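Local coordinates for protein 2-hydroxyethylphosphonate dioxygenase (Streptomyces viridochromogenes, PDB 4YAR) that catalyses the iron-dependent, oxygen-driven cleavage of 2-hydroxyethylphosphonate to hydroxymethylphosphonate and formate during biosynthesis of the antibiotic phosphinothricin tripeptide, at residues P123-G128 with N144-E149; L138-I143 with D189-I194; W168-S173 with G336-V341; V359-R364 with T399-K404. The protein carries 1 engineered substitution. All blocks are in the same frame, centred on the assembly; numbering follows the deposited sequence.

Contact 1: residues P123-G128 with N144-E149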
# COMPACT_ATOMS: atom_id res chain seq x y z
N PRO A 123 22.26 17.18 7.00
CA PRO A 123 21.00 17.48 6.37
C PRO A 123 19.85 17.58 7.41
O PRO A 123 19.58 16.64 8.12
CB PRO A 123 20.76 16.26 5.44
CG PRO A 123 21.52 15.14 6.05
CD PRO A 123 22.71 15.80 6.75
N ALA A 124 19.17 18.71 7.42
CA ALA A 124 18.17 18.99 8.42
C ALA A 124 17.04 18.00 8.21
O ALA A 124 16.73 17.66 7.07
CB ALA A 124 17.68 20.45 8.30
N LEU A 125 16.49 17.51 9.31
CA LEU A 125 15.43 16.48 9.22
C LEU A 125 14.08 17.01 8.79
O LEU A 125 13.76 18.18 9.01
CB LEU A 125 15.28 15.80 10.60
CG LEU A 125 16.46 14.94 11.04
CD1 LEU A 125 16.30 14.69 12.54
CD2 LEU A 125 16.55 13.61 10.33
N ASN A 126 13.25 16.16 8.14
CA ASN A 126 11.84 16.48 7.99
C ASN A 126 11.06 16.05 9.24
O ASN A 126 11.64 15.57 10.22
CB ASN A 126 11.27 15.85 6.71
CG ASN A 126 11.19 14.33 6.77
OD1 ASN A 126 11.25 13.73 7.82
ND2 ASN A 126 11.03 13.71 5.57
N ASN A 127 9.74 16.18 9.20
CA ASN A 127 8.86 15.78 10.32
C ASN A 127 8.48 14.30 10.38
O ASN A 127 7.98 13.83 11.40
CB ASN A 127 7.56 16.58 10.27
CG ASN A 127 7.78 18.09 10.32
OD1 ASN A 127 7.06 18.86 9.66
ND2 ASN A 127 8.78 18.52 11.10
N GLY A 128 8.66 13.55 9.30
CA GLY A 128 8.16 12.13 9.30
C GLY A 128 6.72 12.11 8.79
O GLY A 128 6.08 13.13 8.73
N ASN A 144 24.25 10.06 2.13
CA ASN A 144 24.03 9.79 3.55
C ASN A 144 22.56 9.77 3.84
O ASN A 144 21.86 10.70 3.46
CB ASN A 144 24.63 10.90 4.41
CG ASN A 144 26.15 11.06 4.28
OD1 ASN A 144 26.62 12.12 3.92
ND2 ASN A 144 26.89 10.05 4.58
N GLY A 145 22.12 8.75 4.59
CA GLY A 145 20.83 8.73 5.19
C GLY A 145 20.89 9.10 6.66
O GLY A 145 21.80 8.65 7.38
N ARG A 146 19.97 9.96 7.06
CA ARG A 146 19.82 10.41 8.48
C ARG A 146 18.44 10.11 9.02
O ARG A 146 17.42 10.47 8.38
CB ARG A 146 20.11 11.91 8.61
CG ARG A 146 20.25 12.43 10.03
CD ARG A 146 20.39 13.95 10.06
NE ARG A 146 20.42 14.46 11.44
CZ ARG A 146 20.43 15.73 11.77
NH1 ARG A 146 20.37 16.68 10.81
NH2 ARG A 146 20.48 16.07 13.06
N TRP A 147 18.40 9.47 10.20
CA TRP A 147 17.14 9.03 10.87
C TRP A 147 17.00 9.45 12.33
O TRP A 147 16.20 8.87 13.04
CB TRP A 147 16.94 7.49 10.81
CG TRP A 147 16.97 7.09 9.44
CD1 TRP A 147 15.99 7.34 8.50
CD2 TRP A 147 18.10 6.60 8.72
NE1 TRP A 147 16.45 6.96 7.25
CE2 TRP A 147 17.74 6.53 7.36
CE3 TRP A 147 19.39 6.21 9.09
CZ2 TRP A 147 18.61 6.04 6.38
CZ3 TRP A 147 20.22 5.70 8.14
CH2 TRP A 147 19.84 5.63 6.79
N GLY A 148 17.73 10.48 12.76
CA GLY A 148 17.72 10.92 14.19
C GLY A 148 18.53 12.21 14.37
O GLY A 148 19.29 12.62 13.48
N GLU A 149 18.35 12.84 15.52
CA GLU A 149 18.98 14.08 15.83
C GLU A 149 20.45 13.91 16.03
O GLU A 149 21.26 14.63 15.46
CB GLU A 149 18.33 14.67 17.08
CG GLU A 149 16.91 15.14 16.81
CD GLU A 149 16.83 16.48 16.11
OE1 GLU A 149 17.84 17.22 16.08
OE2 GLU A 149 15.74 16.82 15.63
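Arg146 and Pro123 supply the one hydrogen bond across this contact: NH1 of Arg146 gives its proton to the carbonyl O of Pro123 at 2.8 Å. The oxygen lies near the guanidinium plane, whereas NH1 stands well above the carbonyl plane of the proline. Ser183 OG is a second partner of this same oxygen. Two more bonds hold the guanidinium from within its own segment, NE to the carbonyl O of Gly148 at 3.0 Å and NH2 to the carbonyl O of Glu149 at 2.9 Å. Three carbonyls thus fix the rotation of the group, a task suited to the five N-H bonds of arginine, and their dipoles would probably help to stabilise its positive charge.

The apolar part belongs to Leu125, which crosses the arginine at about a right angle. Its CG sits over one guanidinium face, towards the rim, and CD2 rests on the extended arm, 3.9 Å from Arg146 CD. The other methyl, CD1, reaches the carbonyl O of Gly148 and the carboxylate of Glu149. With CG of Arg146 anti to its backbone N (chi1 -169°), the straight chain carries the guanidinium out beneath the leucine.

Next along the loop, Asn126 closes an Asx turn, its OD1 accepting from Gly128 N at 3.0 Å. Asn126 binds substrate, and Arg146 bonds three residues before it, probably helping to hold this active-site loop between strands 111-115 and 133-140.

Contact 2: residues L138-I143 with D189-I194. With CD (cadmium ion), chain H; CD (cadmium ion), chain K.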
# COMPACT_ATOMS: atom_id res chain seq x y z
N LEU A 138 19.23 5.84 -6.74
CA LEU A 138 19.41 5.70 -8.20
C LEU A 138 20.87 6.01 -8.65
O LEU A 138 21.31 5.72 -9.80
CB LEU A 138 18.49 6.69 -8.93
CG LEU A 138 16.97 6.50 -8.88
CD1 LEU A 138 16.09 7.51 -9.64
CD2 LEU A 138 16.62 5.05 -9.20
N GLY A 139 21.64 6.58 -7.79
CA GLY A 139 22.97 7.08 -8.15
C GLY A 139 23.03 8.40 -8.94
O GLY A 139 22.05 9.04 -9.11
N PRO A 140 24.19 8.73 -9.51
CA PRO A 140 25.37 7.88 -9.53
C PRO A 140 26.19 7.89 -8.24
O PRO A 140 27.11 7.05 -8.11
CB PRO A 140 26.25 8.49 -10.64
CG PRO A 140 25.82 9.94 -10.67
CD PRO A 140 24.34 9.90 -10.40
N GLY A 141 25.89 8.81 -7.34
CA GLY A 141 26.68 9.02 -6.12
C GLY A 141 26.06 8.40 -4.86
O GLY A 141 24.83 8.22 -4.78
N ASP A 142 26.93 8.02 -3.93
CA ASP A 142 26.54 7.60 -2.56
C ASP A 142 25.90 8.77 -1.85
O ASP A 142 26.28 9.95 -2.08
CB ASP A 142 27.77 7.17 -1.77
CG ASP A 142 28.49 5.91 -2.29
OD1 ASP A 142 28.02 5.08 -3.11
OD2 ASP A 142 29.64 5.77 -1.86
N ILE A 143 24.91 8.49 -1.01
CA ILE A 143 24.29 9.49 -0.16
C ILE A 143 24.32 9.07 1.27
O ILE A 143 24.49 7.88 1.59
CB ILE A 143 22.87 9.78 -0.58
CG1 ILE A 143 22.02 8.54 -0.36
CG2 ILE A 143 22.86 10.22 -2.04
CD1 ILE A 143 20.55 8.64 -0.73
N ASP A 189 31.27 14.26 -3.56
CA ASP A 189 31.05 15.24 -4.60
C ASP A 189 30.06 14.82 -5.69
O ASP A 189 29.34 15.69 -6.25
CB ASP A 189 32.38 15.62 -5.27
CG ASP A 189 33.35 16.39 -4.35
OD1 ASP A 189 33.01 17.45 -3.78
OD2 ASP A 189 34.46 15.87 -4.29
N ALA A 190 30.02 13.54 -5.99
CA ALA A 190 29.14 13.02 -7.09
C ALA A 190 27.69 13.26 -6.78
O ALA A 190 27.28 13.10 -5.62
CB ALA A 190 29.38 11.53 -7.36
N PRO A 191 26.93 13.71 -7.80
CA PRO A 191 25.54 13.89 -7.60
C PRO A 191 24.75 12.56 -7.43
O PRO A 191 25.29 11.48 -7.66
CB PRO A 191 25.11 14.71 -8.81
CG PRO A 191 26.01 14.17 -9.90
CD PRO A 191 27.32 13.96 -9.20
N ALA A 192 23.55 12.68 -6.89
CA ALA A 192 22.61 11.51 -6.70
C ALA A 192 21.16 11.87 -6.69
O ALA A 192 20.73 13.02 -6.32
CB ALA A 192 22.94 10.76 -5.42
N ARG A 193 20.37 10.86 -7.13
CA ARG A 193 18.91 10.87 -7.01
C ARG A 193 18.40 9.66 -6.30
O ARG A 193 19.07 8.64 -6.31
CB ARG A 193 18.24 10.93 -8.41
CG ARG A 193 18.67 12.13 -9.25
CD ARG A 193 17.78 12.22 -10.47
NE ARG A 193 17.98 11.01 -11.30
CZ ARG A 193 17.20 10.70 -12.32
NH1 ARG A 193 16.23 11.53 -12.71
NH2 ARG A 193 17.46 9.61 -13.01
N ILE A 194 17.26 9.81 -5.64
CA ILE A 194 16.56 8.66 -5.00
C ILE A 194 15.13 8.55 -5.51
O ILE A 194 14.55 9.53 -6.01
CB ILE A 194 16.54 8.68 -3.45
CG1 ILE A 194 15.64 9.80 -2.96
CG2 ILE A 194 17.93 8.79 -2.84
CD1 ILE A 194 15.59 9.96 -1.50
CD CD H . 29.75 3.51 -2.78
CD CD K . 36.16 16.64 -2.83
O HOH W 1 28.07 11.68 -3.40
O HOH W 2 28.89 1.24 -3.73
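Leu138 N and the carbonyl O of Arg193 are joined by a backbone hydrogen bond of 2.8 Å. Arg193 N returns a longer one to the carbonyl O of Gly139 at 3.2 Å, and Gly141 N makes only a weak bond with the carbonyl O of Pro191. Water 1 adds a bridge, donating to the carbonyl oxygens of Asp142 and Ala190.

Strands 138-140 and 192-194 run antiparallel, at 174°, and are neighbours in the six-stranded sheet that continues through strand 111-115. The pairing fades at Pro140, which follows a cis peptide bond and has no N-H to offer; there the chain bends away towards strand 143-146. Glycine suits position 139 because its backbone angles would jam a side chain against the preceding carbonyl, and position 141 because a CB would collide with the carbonyl oxygens of Ala190 and Pro191.

Among the apolar contacts, Ile143 is the centre. Its CG2 meets Ala192 CB, and its CD1 meets Ile194 CG2, each at a tight 3.4 Å. The two isoleucines cross at about a right angle; CG1 of Ile143 lies between backbone N and carbonyl carbon (chi1 65°), which turns CG2 to the small alanine. Leu138 CD1 covers one face of the Arg193 guanidinium, whose NH2 forms a salt bridge with Asp383.

Asp142 points away from the pairing and chelates a cadmium ion through OD1 and OD2, both at 2.4 Å, with His160 and His163 among the other ligands. Asp189 OD2 holds a second cadmium ion at 2.4 Å.

Contact 3: residues W168-S173 with G336-V341; sequences WITGDS and GSFLRV
Trp168 presents its indole to strand 336-341 in two ways, a face to Arg340 and an edge to Phe338. The arginine side chain crosses the indole at about a right angle. Its CD lies 4.0 Å from the centroid of the five-membered ring, a CH-pi contact 8° off the ring normal, while NE sits 3.4 Å from CD1 of the tryptophan. Guanidinium and indole planes are inclined by 30°, so the cationic end is tilted over the pyrrole part of the indole, not stacked parallel to it. Beyond it, Glu321 offers the arginine a long, weak ion pair. On the opposite indole face, CG1 of Ile169 rests over the centre and completes the sandwich.

At the rim, CE3 of Trp168 touches Phe338 CB at 3.8 Å, and the carbonyl O of Phe338 lies near the indole plane.

The phenyl ring of Phe338 slides beneath the backbone of 168-171. Ile169 CA stands almost straight above its centre, 4.0 Å from the centroid, and Ile169 CG2 adds a methyl to that face. Having CG anti to the carbonyl carbon (chi1 -54°) brings the phenyl under the loop, where CE1 comes 3.5 Å from Thr170 OG1; that hydroxyl bonds to the carbonyl O of Asn137. A flat phenyl lets the Ile169 backbone lie directly on it.

This largely buried packing sets the loop before strand 173-176, an edge of the six-stranded sheet, against strand 335-343 of the seven-stranded one.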
# COMPACT_ATOMS: atom_id res chain seq x y z
N TRP A 168 21.66 -1.95 -13.69
CA TRP A 168 20.23 -2.14 -13.55
C TRP A 168 19.83 -2.30 -12.06
O TRP A 168 18.67 -2.05 -11.66
CB TRP A 168 19.77 -3.28 -14.43
CG TRP A 168 20.21 -4.63 -14.08
CD1 TRP A 168 21.40 -5.19 -14.38
CD2 TRP A 168 19.43 -5.65 -13.42
NE1 TRP A 168 21.43 -6.51 -13.92
CE2 TRP A 168 20.23 -6.82 -13.34
CE3 TRP A 168 18.14 -5.68 -12.89
CZ2 TRP A 168 19.80 -7.97 -12.72
CZ3 TRP A 168 17.68 -6.87 -12.33
CH2 TRP A 168 18.51 -8.01 -12.26
N ILE A 169 20.76 -2.75 -11.24
CA ILE A 169 20.62 -2.66 -9.78
C ILE A 169 21.28 -1.38 -9.41
O ILE A 169 22.53 -1.23 -9.50
CB ILE A 169 21.25 -3.87 -9.05
CG1 ILE A 169 20.62 -5.19 -9.53
CG2 ILE A 169 21.29 -3.63 -7.53
CD1 ILE A 169 21.30 -6.50 -9.16
N THR A 170 20.48 -0.37 -9.12
CA THR A 170 20.95 0.99 -9.12
C THR A 170 21.75 1.34 -7.85
O THR A 170 22.69 2.19 -7.88
CB THR A 170 19.80 2.00 -9.30
OG1 THR A 170 18.91 1.99 -8.15
CG2 THR A 170 19.01 1.69 -10.56
N GLY A 171 21.41 0.70 -6.73
CA GLY A 171 21.91 1.08 -5.41
C GLY A 171 21.25 0.35 -4.25
O GLY A 171 20.41 -0.48 -4.45
N ASP A 172 21.69 0.68 -3.07
CA ASP A 172 21.12 0.16 -1.85
C ASP A 172 19.65 0.61 -1.74
O ASP A 172 19.25 1.71 -2.26
CB ASP A 172 21.89 0.70 -0.62
CG ASP A 172 23.31 0.14 -0.41
OD1 ASP A 172 23.77 -0.84 -1.02
OD2 ASP A 172 24.07 0.77 0.39
N SER A 173 18.87 -0.16 -0.98
CA SER A 173 17.51 0.21 -0.66
C SER A 173 17.18 -0.12 0.76
O SER A 173 17.83 -0.97 1.34
CB SER A 173 16.49 -0.47 -1.62
OG SER A 173 16.65 -1.87 -1.58
N GLY A 336 9.11 -3.90 -3.87
CA GLY A 336 10.03 -3.24 -4.87
C GLY A 336 10.93 -4.21 -5.52
O GLY A 336 11.54 -5.03 -4.83
N SER A 337 11.06 -4.10 -6.86
CA SER A 337 11.96 -4.99 -7.65
C SER A 337 12.68 -4.19 -8.74
O SER A 337 12.13 -3.22 -9.24
CB SER A 337 11.13 -6.12 -8.32
OG SER A 337 10.38 -6.87 -7.36
N PHE A 338 13.90 -4.58 -9.05
CA PHE A 338 14.60 -4.13 -10.28
C PHE A 338 14.30 -5.15 -11.36
O PHE A 338 14.42 -6.36 -11.10
CB PHE A 338 16.10 -4.05 -10.10
CG PHE A 338 16.60 -3.24 -8.94
CD1 PHE A 338 16.84 -1.86 -9.07
CD2 PHE A 338 16.93 -3.84 -7.74
CE1 PHE A 338 17.34 -1.13 -7.98
CE2 PHE A 338 17.54 -3.12 -6.68
CZ PHE A 338 17.66 -1.74 -6.80
N LEU A 339 13.88 -4.70 -12.53
CA LEU A 339 13.61 -5.58 -13.69
C LEU A 339 14.46 -5.23 -14.93
O LEU A 339 14.42 -4.13 -15.44
CB LEU A 339 12.18 -5.55 -14.10
CG LEU A 339 11.10 -6.00 -13.15
CD1 LEU A 339 9.77 -5.96 -13.85
CD2 LEU A 339 11.37 -7.45 -12.68
N ARG A 340 15.19 -6.21 -15.40
CA ARG A 340 15.88 -6.13 -16.70
C ARG A 340 15.01 -6.73 -17.83
O ARG A 340 14.55 -7.85 -17.70
CB ARG A 340 17.19 -6.89 -16.53
CG ARG A 340 18.32 -6.43 -17.41
CD ARG A 340 19.45 -7.43 -17.32
NE ARG A 340 20.73 -6.75 -17.34
CZ ARG A 340 21.91 -7.36 -17.52
NH1 ARG A 340 21.97 -8.69 -17.69
NH2 ARG A 340 23.04 -6.64 -17.52
N VAL A 341 14.79 -5.96 -18.91
CA VAL A 341 13.99 -6.37 -20.04
C VAL A 341 14.97 -6.58 -21.22
O VAL A 341 15.86 -5.78 -21.42
CB VAL A 341 12.96 -5.23 -20.41
CG1 VAL A 341 12.04 -5.67 -21.52
CG2 VAL A 341 12.17 -4.82 -19.17

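Contact 4: residues V359-R364 with T399-K404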
# COMPACT_ATOMS: atom_id res chain seq x y z
N VAL A 359 9.10 2.87 -13.12
CA VAL A 359 9.98 3.92 -13.71
C VAL A 359 11.14 3.35 -14.48
O VAL A 359 11.87 2.41 -14.00
CB VAL A 359 10.44 4.96 -12.68
CG1 VAL A 359 11.27 4.32 -11.59
CG2 VAL A 359 11.21 6.12 -13.37
N VAL A 360 11.29 3.84 -15.70
CA VAL A 360 12.32 3.36 -16.61
C VAL A 360 13.65 4.03 -16.23
O VAL A 360 13.71 5.24 -16.06
CB VAL A 360 12.01 3.73 -18.09
CG1 VAL A 360 13.12 3.24 -18.97
CG2 VAL A 360 10.71 3.15 -18.56
N THR A 361 14.68 3.24 -16.10
CA THR A 361 16.03 3.72 -15.78
C THR A 361 17.03 3.54 -16.90
O THR A 361 18.03 4.26 -16.92
CB THR A 361 16.61 3.10 -14.56
OG1 THR A 361 16.73 1.69 -14.72
CG2 THR A 361 15.73 3.40 -13.31
N GLU A 362 16.70 2.76 -17.90
CA GLU A 362 17.55 2.58 -19.07
C GLU A 362 16.76 2.08 -20.23
O GLU A 362 15.97 1.14 -20.10
CB GLU A 362 18.65 1.59 -18.80
CG GLU A 362 19.84 1.72 -19.73
CD GLU A 362 20.75 0.53 -19.56
OE1 GLU A 362 21.56 0.56 -18.60
OE2 GLU A 362 20.61 -0.44 -20.34
N GLY A 363 17.02 2.64 -21.42
CA GLY A 363 16.46 2.11 -22.65
C GLY A 363 15.20 2.81 -23.08
O GLY A 363 14.56 3.63 -22.33
N ARG A 364 14.78 2.52 -24.29
CA ARG A 364 13.48 3.02 -24.78
C ARG A 364 12.65 1.75 -24.75
O ARG A 364 12.85 0.85 -25.60
CB ARG A 364 13.51 3.62 -26.21
CG ARG A 364 12.13 4.07 -26.68
CD ARG A 364 12.06 4.79 -28.01
NE ARG A 364 12.68 6.11 -27.99
CZ ARG A 364 13.78 6.46 -28.66
NH1 ARG A 364 14.44 5.59 -29.43
NH2 ARG A 364 14.23 7.71 -28.58
N THR A 399 14.96 -3.28 -24.69
CA THR A 399 16.17 -3.62 -24.03
C THR A 399 16.48 -2.46 -23.11
O THR A 399 16.75 -1.35 -23.53
CB THR A 399 17.30 -3.81 -25.07
OG1 THR A 399 16.97 -4.97 -25.84
CG2 THR A 399 18.66 -4.04 -24.40
N GLY A 400 16.40 -2.74 -21.82
CA GLY A 400 16.40 -1.69 -20.85
C GLY A 400 16.07 -2.23 -19.49
O GLY A 400 16.18 -3.44 -19.20
N THR A 401 15.83 -1.28 -18.61
CA THR A 401 15.66 -1.54 -17.18
C THR A 401 14.53 -0.69 -16.68
O THR A 401 14.38 0.50 -17.02
CB THR A 401 16.93 -1.18 -16.36
OG1 THR A 401 18.04 -1.85 -16.91
CG2 THR A 401 16.80 -1.65 -14.86
N VAL A 402 13.75 -1.30 -15.81
CA VAL A 402 12.69 -0.59 -15.20
C VAL A 402 12.63 -0.94 -13.72
O VAL A 402 12.86 -2.11 -13.36
CB VAL A 402 11.37 -0.87 -15.96
CG1 VAL A 402 10.91 -2.31 -15.78
CG2 VAL A 402 10.25 0.04 -15.48
N LEU A 403 12.26 0.02 -12.89
CA LEU A 403 12.00 -0.29 -11.46
C LEU A 403 10.50 -0.51 -11.29
O LEU A 403 9.71 0.20 -11.89
CB LEU A 403 12.47 0.88 -10.59
CG LEU A 403 13.93 1.34 -10.64
CD1 LEU A 403 14.31 2.25 -9.49
CD2 LEU A 403 14.84 0.17 -10.72
N LYS A 404 10.15 -1.58 -10.55
CA LYS A 404 8.78 -1.98 -10.33
C LYS A 404 8.47 -1.83 -8.85
O LYS A 404 9.03 -2.56 -7.99
CB LYS A 404 8.54 -3.40 -10.76
CG LYS A 404 7.19 -3.93 -10.35
CD LYS A 404 7.00 -5.26 -11.04
CE LYS A 404 5.64 -5.87 -10.74
NZ LYS A 404 5.11 -6.34 -12.00
O HOH W 3 20.34 -0.45 -16.44
O HOH W 4 14.71 -1.10 -26.37
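Val359 and Leu403 exchange a reciprocal pair of backbone hydrogen bonds, Leu403 N to the carbonyl O of Val359 at 2.7 Å and nearly straight at 171°, and Val359 N to the carbonyl O of Leu403 at 3.0 Å. Further along, Thr401 N donates to the carbonyl O of Glu362 at 2.8 Å. The carbonyl O of Thr401 receives Thr361 N at 2.9 Å and, more weakly, Glu362 N. Two successive residues facing one partner make this a classic beta bulge, which shifts the register by one.

Waters extend the polar network. Glu362 is exposed, and its OE1 takes a proton from water 3, which also links to the hydroxyl of the buried Thr401. Water 4 joins the carbonyl O of Arg364 to Thr399 N.

Packing comes from leucine and from valine and threonine, whose beta-branched side chains suit an extended chain. Val359 and Leu403 lie side by side, pointing the same way, with CG1 of the valine 3.8 Å from CB of the leucine. CG2 of Thr361 presses on Leu403 CG from across, also at 3.8 Å. The oxygen of that threonine, set between its backbone N and carbonyl carbon (chi1 61°), reaches 3.3 Å from Thr401 CB. At the closely approaching glycines, a CB on Gly363 would strike the carbonyl O of Thr399, and one on Gly400 the carbonyl O of Glu362.

Strand 400-407 is flanked by 355-362 and 335-343, so Leu403 also meets Phe338 and Val402 meets Leu339, while Val360 reaches Leu380 on strand 374-380.

Overall arrangement
Contacts 1 and 2 interlace along the chain, as do contacts 2 and 3, whereas contact 4 follows all of them. Strands 133-140 and 143-146 succeed one another, carrying the chain from contact 2 into contact 1, the centres of the two contacts being about 17 Å apart. Contacts 3 and 4 lie closest, about 9 Å between centres, because strands 335-343 and 400-407 are neighbours in the seven-stranded sheet. Contact 2, in the six-stranded sheet, touches both: Leu138 packs on Thr170 and on Leu403. Contact 3 and the Leu138-Leu403 packing thus bring the two sheets together, while contact 1 holds substrate-binding Asn126 and contact 2 lies near Ser196.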